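Local coordinates for protein alcohol dehydrogenase (Aeropyrum pernix, PDB 1H2B) that probably catalyses the NAD(+)-dependent oxidation of alcohols, as a zinc-containing dehydrogenase of a hyperthermophilic archaeon, at residues C54-D57 and L58-Q62; E338-D341 and V342-R345. All coordinates share one frame; numbering follows the deposited sequence.

Both contacts lie within single helices, and the two helices touch: contact 1 spans helix 55-61 with its N-cap, contact 2 the first turns of helix 339-347. Contact 1 is mostly buried and sits at the active site, where its residues reach zinc, cofactor and bound octanoic acid. Contact 2 is partly buried; its apolar side faces the interior, while Asp341 and Glu344 are exposed and a water joins Asp341 to Arg345. The helices meet through Leu58 and Leu343, Leu58 CD2 lying 3.4 Å from Leu343 O. Metal coordination, phosphate binding and a capping box thus mark the first contact, apolar packing and surface charge the second.

Contact 1 of 2, residues C54-D57 and L58-Q62; sequences CHTD and LHLVQ. With ZN (zinc ion), chain J; NAJ (nicotinamide-adenine-dinucleotide (acidic form)), chain I; OCA (octanoic acid (caprylic acid)), chain H.
His55 and His59, one turn apart on helix 55-61, bring their rings together obliquely, planes at 45°, with CD2 of His55 nearest CE1 of His59. Leu58 adds a CH-pi contact: its CD1 sits over the centre of one face of the His55 ring, 3.6 Å from the centroid. Backbone bonds from His59, Leu60 and Val61 to the carbonyls of His55, Thr56 and Asp57 hold these side chains in helical spacing.

The N-terminal end of helix 55-61 is closed by a capping box. Cys54 SG accepts from Thr56 N, and Asp57 OD1 receives Cys54 N at 2.9 Å on its anti side, out of the carboxylate plane. Asp57 OD2 lies beside Leu60 CD1.

Ligand bonds occupy the same turn. Cys54 SG binds zinc at 2.3 Å; His79, Asp168 and octanoic acid O1 complete the site. Thr56 OG1 donates to that oxygen at 2.7 Å and accepts from the cofactor ribose O2D, with Tyr286 OH a further hydrogen-bond partner. His55 grips the pyrophosphate twice, through its backbone N to O1N and through ND1 to O1A, the latter bond 2.7 Å long and nearly straight at 173°. With CG swung anti to the backbone nitrogen (chi1 -153°), the imidazole presents its ND1 edge to that phosphate oxygen. His59 NE2 makes a weak bond to ribose O3D. An alanine in place of His55 would probably leave O1A without its imidazole donor and Leu58 CD1 without the ring it covers.

Backbone N-H donation at a helix start, together with the imidazole, probably favours the anionic pyrophosphate, while Cys54 and Thr56 of the same turn reach the metal and the bound fatty acid.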
loop_
_atom_site.group_PDB
_atom_site.type_symbol
_atom_site.label_atom_id
_atom_site.label_comp_id
_atom_site.label_asym_id
_atom_site.label_seq_id
_atom_site.Cartn_x
_atom_site.Cartn_y
_atom_site.Cartn_z
ATOM N N CYS B 54 -33.062 -0.217 5.248
ATOM C CA CYS B 54 -32.083 -0.419 4.196
ATOM C C CYS B 54 -32.680 -1.170 3.013
ATOM O O CYS B 54 -33.588 -1.996 3.205
ATOM C CB CYS B 54 -30.932 -1.243 4.812
ATOM S SG CYS B 54 -29.509 -1.562 3.718
ATOM N N HIS B 55 -32.152 -0.964 1.803
ATOM C CA HIS B 55 -32.603 -1.846 0.735
ATOM C C HIS B 55 -32.370 -3.337 1.043
ATOM O O HIS B 55 -33.088 -4.207 0.541
ATOM C CB HIS B 55 -31.995 -1.438 -0.618
ATOM C CG HIS B 55 -32.836 -1.824 -1.804
ATOM N ND1 HIS B 55 -33.374 -0.883 -2.646
ATOM C CD2 HIS B 55 -33.233 -3.036 -2.269
ATOM C CE1 HIS B 55 -34.072 -1.496 -3.594
ATOM N NE2 HIS B 55 -33.999 -2.802 -3.394
ATOM N N THR B 56 -31.389 -3.657 1.890
ATOM C CA THR B 56 -31.214 -5.027 2.315
ATOM C C THR B 56 -32.450 -5.588 2.994
ATOM O O THR B 56 -32.667 -6.809 2.938
ATOM C CB THR B 56 -30.026 -5.110 3.257
ATOM O OG1 THR B 56 -28.844 -4.977 2.461
ATOM C CG2 THR B 56 -29.955 -6.502 3.959
ATOM N N ASP B 57 -33.213 -4.715 3.645
ATOM C CA ASP B 57 -34.484 -5.163 4.271
ATOM C C ASP B 57 -35.499 -5.648 3.249
ATOM O O ASP B 57 -36.206 -6.639 3.521
ATOM C CB ASP B 57 -35.025 -4.086 5.195
ATOM C CG ASP B 57 -34.057 -3.827 6.318
ATOM O OD1 ASP B 57 -33.806 -2.653 6.681
ATOM O OD2 ASP B 57 -33.491 -4.808 6.829
ATOM N N LEU B 58 -35.524 -5.030 2.071
ATOM C CA LEU B 58 -36.357 -5.565 0.995
ATOM C C LEU B 58 -35.835 -6.907 0.513
ATOM O O LEU B 58 -36.601 -7.864 0.317
ATOM C CB LEU B 58 -36.418 -4.580 -0.162
ATOM C CG LEU B 58 -37.061 -3.223 0.082
ATOM C CD1 LEU B 58 -36.702 -2.317 -1.064
ATOM C CD2 LEU B 58 -38.575 -3.464 0.126
ATOM N N HIS B 59 -34.523 -7.004 0.315
ATOM C CA HIS B 59 -33.917 -8.273 -0.034
ATOM C C HIS B 59 -34.228 -9.346 1.010
ATOM O O HIS B 59 -34.508 -10.483 0.644
ATOM C CB HIS B 59 -32.391 -8.161 -0.243
ATOM C CG HIS B 59 -31.960 -7.194 -1.318
ATOM N ND1 HIS B 59 -32.658 -6.983 -2.489
ATOM C CD2 HIS B 59 -30.872 -6.395 -1.388
ATOM C CE1 HIS B 59 -32.032 -6.070 -3.216
ATOM N NE2 HIS B 59 -30.921 -5.733 -2.590
ATOM N N LEU B 60 -34.211 -8.986 2.310
ATOM C CA LEU B 60 -34.493 -9.961 3.365
ATOM C C LEU B 60 -35.921 -10.475 3.239
ATOM O O LEU B 60 -36.130 -11.691 3.251
ATOM C CB LEU B 60 -34.305 -9.325 4.753
ATOM C CG LEU B 60 -32.815 -9.319 5.169
ATOM C CD1 LEU B 60 -32.634 -8.357 6.329
ATOM C CD2 LEU B 60 -32.229 -10.675 5.486
ATOM N N VAL B 61 -36.863 -9.551 3.136
ATOM C CA VAL B 61 -38.276 -9.928 3.028
ATOM C C VAL B 61 -38.489 -10.792 1.764
ATOM O O VAL B 61 -39.268 -11.772 1.786
ATOM C CB VAL B 61 -39.177 -8.705 3.039
ATOM C CG1 VAL B 61 -40.635 -9.099 2.725
ATOM C CG2 VAL B 61 -39.148 -8.058 4.407
ATOM N N GLN B 62 -37.764 -10.467 0.688
ATOM C CA GLN B 62 -37.845 -11.271 -0.557
ATOM C C GLN B 62 -37.246 -12.689 -0.456
ATOM O O GLN B 62 -37.438 -13.524 -1.356
ATOM C CB GLN B 62 -37.198 -10.526 -1.734
ATOM C CG GLN B 62 -38.091 -9.544 -2.446
ATOM C CD GLN B 62 -37.295 -8.437 -3.136
ATOM O OE1 GLN B 62 -36.181 -8.679 -3.623
ATOM N NE2 GLN B 62 -37.848 -7.222 -3.161
HETATM ZN ZN ZN J . -28.163 -2.577 5.228
HETATM P PA NAJ I . -31.701 2.490 -2.141
HETATM O O1A NAJ I . -32.964 1.812 -2.593
HETATM O O2A NAJ I . -31.783 3.631 -1.113
HETATM O O5B NAJ I . -30.925 3.186 -3.351
HETATM C C5B NAJ I . -30.828 2.583 -4.648
HETATM C C4B NAJ I . -30.641 3.760 -5.590
HETATM O O4B NAJ I . -30.328 3.211 -6.886
HETATM C C3B NAJ I . -31.870 4.661 -5.707
HETATM O O3B NAJ I . -31.530 6.050 -5.567
HETATM C C2B NAJ I . -32.319 4.281 -7.112
HETATM O O2B NAJ I . -33.102 5.290 -7.767
HETATM C C1B NAJ I . -31.007 3.997 -7.856
HETATM N N9A NAJ I . -31.143 3.188 -9.066
HETATM C C8A NAJ I . -32.045 2.160 -9.376
HETATM N N7A NAJ I . -31.762 1.675 -10.615
HETATM C C5A NAJ I . -30.702 2.384 -11.102
HETATM C C6A NAJ I . -29.998 2.341 -12.281
HETATM N N6A NAJ I . -30.308 1.511 -13.286
HETATM N N1A NAJ I . -28.915 3.168 -12.426
HETATM C C2A NAJ I . -28.556 4.092 -11.460
HETATM N N3A NAJ I . -29.273 4.144 -10.316
HETATM C C4A NAJ I . -30.330 3.306 -10.147
HETATM O O3 NAJ I . -30.741 1.329 -1.633
HETATM P PN NAJ I . -29.639 1.356 -0.454
HETATM O O1N NAJ I . -30.261 1.035 0.825
HETATM O O2N NAJ I . -28.813 2.573 -0.585
HETATM O O5D NAJ I . -28.816 0.034 -0.847
HETATM C C5D NAJ I . -28.065 0.052 -2.059
HETATM C C4D NAJ I . -27.602 -1.360 -2.381
HETATM O O4D NAJ I . -26.555 -1.701 -1.456
HETATM C C3D NAJ I . -28.675 -2.429 -2.178
HETATM O O3D NAJ I . -28.388 -3.523 -3.067
HETATM C C2D NAJ I . -28.439 -2.881 -0.730
HETATM O O2D NAJ I . -28.940 -4.148 -0.407
HETATM C C1D NAJ I . -26.900 -2.866 -0.746
HETATM N N1N NAJ I . -26.189 -2.880 0.533
HETATM C C2N NAJ I . -24.933 -3.410 0.512
HETATM C C3N NAJ I . -24.166 -3.402 1.665
HETATM C C7N NAJ I . -22.816 -4.040 1.650
HETATM O O7N NAJ I . -22.186 -4.062 2.837
HETATM N N7N NAJ I . -22.188 -4.504 0.565
HETATM C C4N NAJ I . -24.638 -2.828 2.891
HETATM C C5N NAJ I . -25.879 -2.138 2.788
HETATM C C6N NAJ I . -26.645 -2.200 1.640
HETATM C C1 OCA H . -26.290 -4.809 4.978
HETATM C C2 OCA H . -25.855 -6.110 4.287
HETATM C C3 OCA H . -24.836 -6.875 5.149
HETATM C C4 OCA H . -24.631 -8.329 4.757
HETATM C C5 OCA H . -23.742 -9.010 5.798
HETATM C C6 OCA H . -23.317 -10.403 5.340
HETATM C C7 OCA H . -22.341 -11.087 6.291
HETATM C C8 OCA H . -21.991 -12.460 5.744
HETATM O O1 OCA H . -27.252 -4.138 4.513
HETATM O O2 OCA H . -25.672 -4.394 5.980
#

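Contact 2 of 2, residues E338-D341 and V342-R345; sequences EIND and VLER
Ile339 and Leu343 run alongside each other on helix 339-347, the helix of a beta-alpha-beta unit between the parallel strands 331-335 and 354-358. They come within 4.2 Å at Ile339 CG1 and Leu343 CD1. Ile339 also packs on Leu357 and Leu343 on Leu58 of helix 55-61, which places this apolar strip between the sheet and the neighbouring helix. The backbone beneath is regular: amides of residues 342-345 bond to carbonyls of residues 338-341, beginning with Val342 N to Glu338 O at 3.0 Å.

Asn340 crosses the side chain of Leu343, its OD1 standing 4.1 Å from CD1; that oxygen accepts from Leu28 N. Val342 turns its CG2 over the carbonyl oxygen of Glu338 at 3.5 Å, and the side chain also touches His334 and Ala355 on the two strands. At the N-cap position, Glu338 sends its carboxylate to Lys335 N and His334 ND1.

On the exposed side, Asp341 OD1 and Glu344 OE1 are 4.4 Å apart, a like-charged pair that is probably mildly unfavourable. Arg345 slants across Asp341, the carboxylate and guanidinium planes 33° apart. A bend at chi3 (46°) turns the arginine head away from the line of its aliphatic chain, and NH1 forms a salt bridge with Asp332 while NH2 bonds to Glu350 O. Asp332 and His334, held here by Arg345 and Glu338, bind a further zinc in a crystal structure of this protein, though none is bound to this chain. Asp341 reaches that head through solvent: one water donates to Asp341 OD2 at 2.7 Å and accepts from Arg345 NH1 at 3.1 Å.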
loop_
_atom_site.group_PDB
_atom_site.type_symbol
_atom_site.label_atom_id
_atom_site.label_comp_id
_atom_site.label_asym_id
_atom_site.label_seq_id
_atom_site.Cartn_x
_atom_site.Cartn_y
_atom_site.Cartn_z
ATOM N N GLU B 338 -45.060 2.446 10.669
ATOM C CA GLU B 338 -45.127 2.703 9.227
ATOM C C GLU B 338 -44.164 1.842 8.413
ATOM O O GLU B 338 -44.039 2.033 7.213
ATOM C CB GLU B 338 -44.847 4.183 8.907
ATOM C CG GLU B 338 -45.799 5.205 9.522
ATOM C CD GLU B 338 -45.319 6.607 9.266
ATOM O OE1 GLU B 338 -45.285 7.032 8.078
ATOM O OE2 GLU B 338 -44.946 7.293 10.240
ATOM N N ILE B 339 -43.474 0.903 9.043
ATOM C CA ILE B 339 -42.461 0.119 8.343
ATOM C C ILE B 339 -42.848 -0.447 6.979
ATOM O O ILE B 339 -42.092 -0.319 6.025
ATOM C CB ILE B 339 -41.843 -0.955 9.259
ATOM C CG1 ILE B 339 -40.640 -1.603 8.567
ATOM C CG2 ILE B 339 -42.883 -1.993 9.693
ATOM C CD1 ILE B 339 -39.658 -2.167 9.573
ATOM N N ASN B 340 -44.028 -1.047 6.873
ATOM C CA ASN B 340 -44.405 -1.641 5.599
ATOM C C ASN B 340 -44.702 -0.643 4.506
ATOM O O ASN B 340 -44.319 -0.881 3.348
ATOM C CB ASN B 340 -45.579 -2.604 5.812
ATOM C CG ASN B 340 -45.167 -3.837 6.539
ATOM O OD1 ASN B 340 -44.248 -4.555 6.132
ATOM N ND2 ASN B 340 -45.874 -4.127 7.621
ATOM N N ASP B 341 -45.327 0.473 4.846
ATOM C CA ASP B 341 -45.475 1.575 3.891
ATOM C C ASP B 341 -44.100 2.096 3.441
ATOM O O ASP B 341 -43.894 2.378 2.273
ATOM C CB ASP B 341 -46.291 2.717 4.473
ATOM C CG ASP B 341 -46.474 3.852 3.490
ATOM O OD1 ASP B 341 -47.026 3.597 2.401
ATOM O OD2 ASP B 341 -46.085 5.025 3.705
ATOM N N VAL B 342 -43.156 2.196 4.375
ATOM C CA VAL B 342 -41.823 2.680 3.995
ATOM C C VAL B 342 -41.103 1.715 3.054
ATOM O O VAL B 342 -40.465 2.147 2.084
ATOM C CB VAL B 342 -40.961 2.969 5.249
ATOM C CG1 VAL B 342 -39.480 3.249 4.858
ATOM C CG2 VAL B 342 -41.542 4.130 6.000
ATOM N N LEU B 343 -41.186 0.415 3.339
ATOM C CA LEU B 343 -40.596 -0.611 2.481
ATOM C C LEU B 343 -41.229 -0.578 1.087
ATOM O O LEU B 343 -40.538 -0.684 0.094
ATOM C CB LEU B 343 -40.783 -1.995 3.095
ATOM C CG LEU B 343 -39.913 -2.336 4.314
ATOM C CD1 LEU B 343 -40.389 -3.638 4.952
ATOM C CD2 LEU B 343 -38.434 -2.490 3.835
ATOM N N GLU B 344 -42.556 -0.400 1.024
ATOM C CA GLU B 344 -43.191 -0.203 -0.277
ATOM C C GLU B 344 -42.620 1.016 -1.044
ATOM O O GLU B 344 -42.299 0.915 -2.257
ATOM C CB GLU B 344 -44.709 -0.073 -0.081
ATOM C CG GLU B 344 -45.417 -1.398 0.183
ATOM C CD GLU B 344 -46.835 -1.208 0.740
ATOM O OE1 GLU B 344 -47.543 -0.254 0.321
ATOM O OE2 GLU B 344 -47.246 -2.017 1.612
ATOM N N ARG B 345 -42.499 2.158 -0.375
ATOM C CA ARG B 345 -41.942 3.355 -1.016
ATOM C C ARG B 345 -40.509 3.091 -1.484
ATOM O O ARG B 345 -40.119 3.451 -2.592
ATOM C CB ARG B 345 -41.956 4.532 -0.059
ATOM C CG ARG B 345 -43.405 5.003 0.284
ATOM C CD ARG B 345 -43.470 6.168 1.217
ATOM N NE ARG B 345 -42.529 7.217 0.823
ATOM C CZ ARG B 345 -41.595 7.728 1.623
ATOM N NH1 ARG B 345 -41.480 7.318 2.892
ATOM N NH2 ARG B 345 -40.775 8.657 1.152
HETATM O O HOH W 1 -44.055 6.596 4.401
#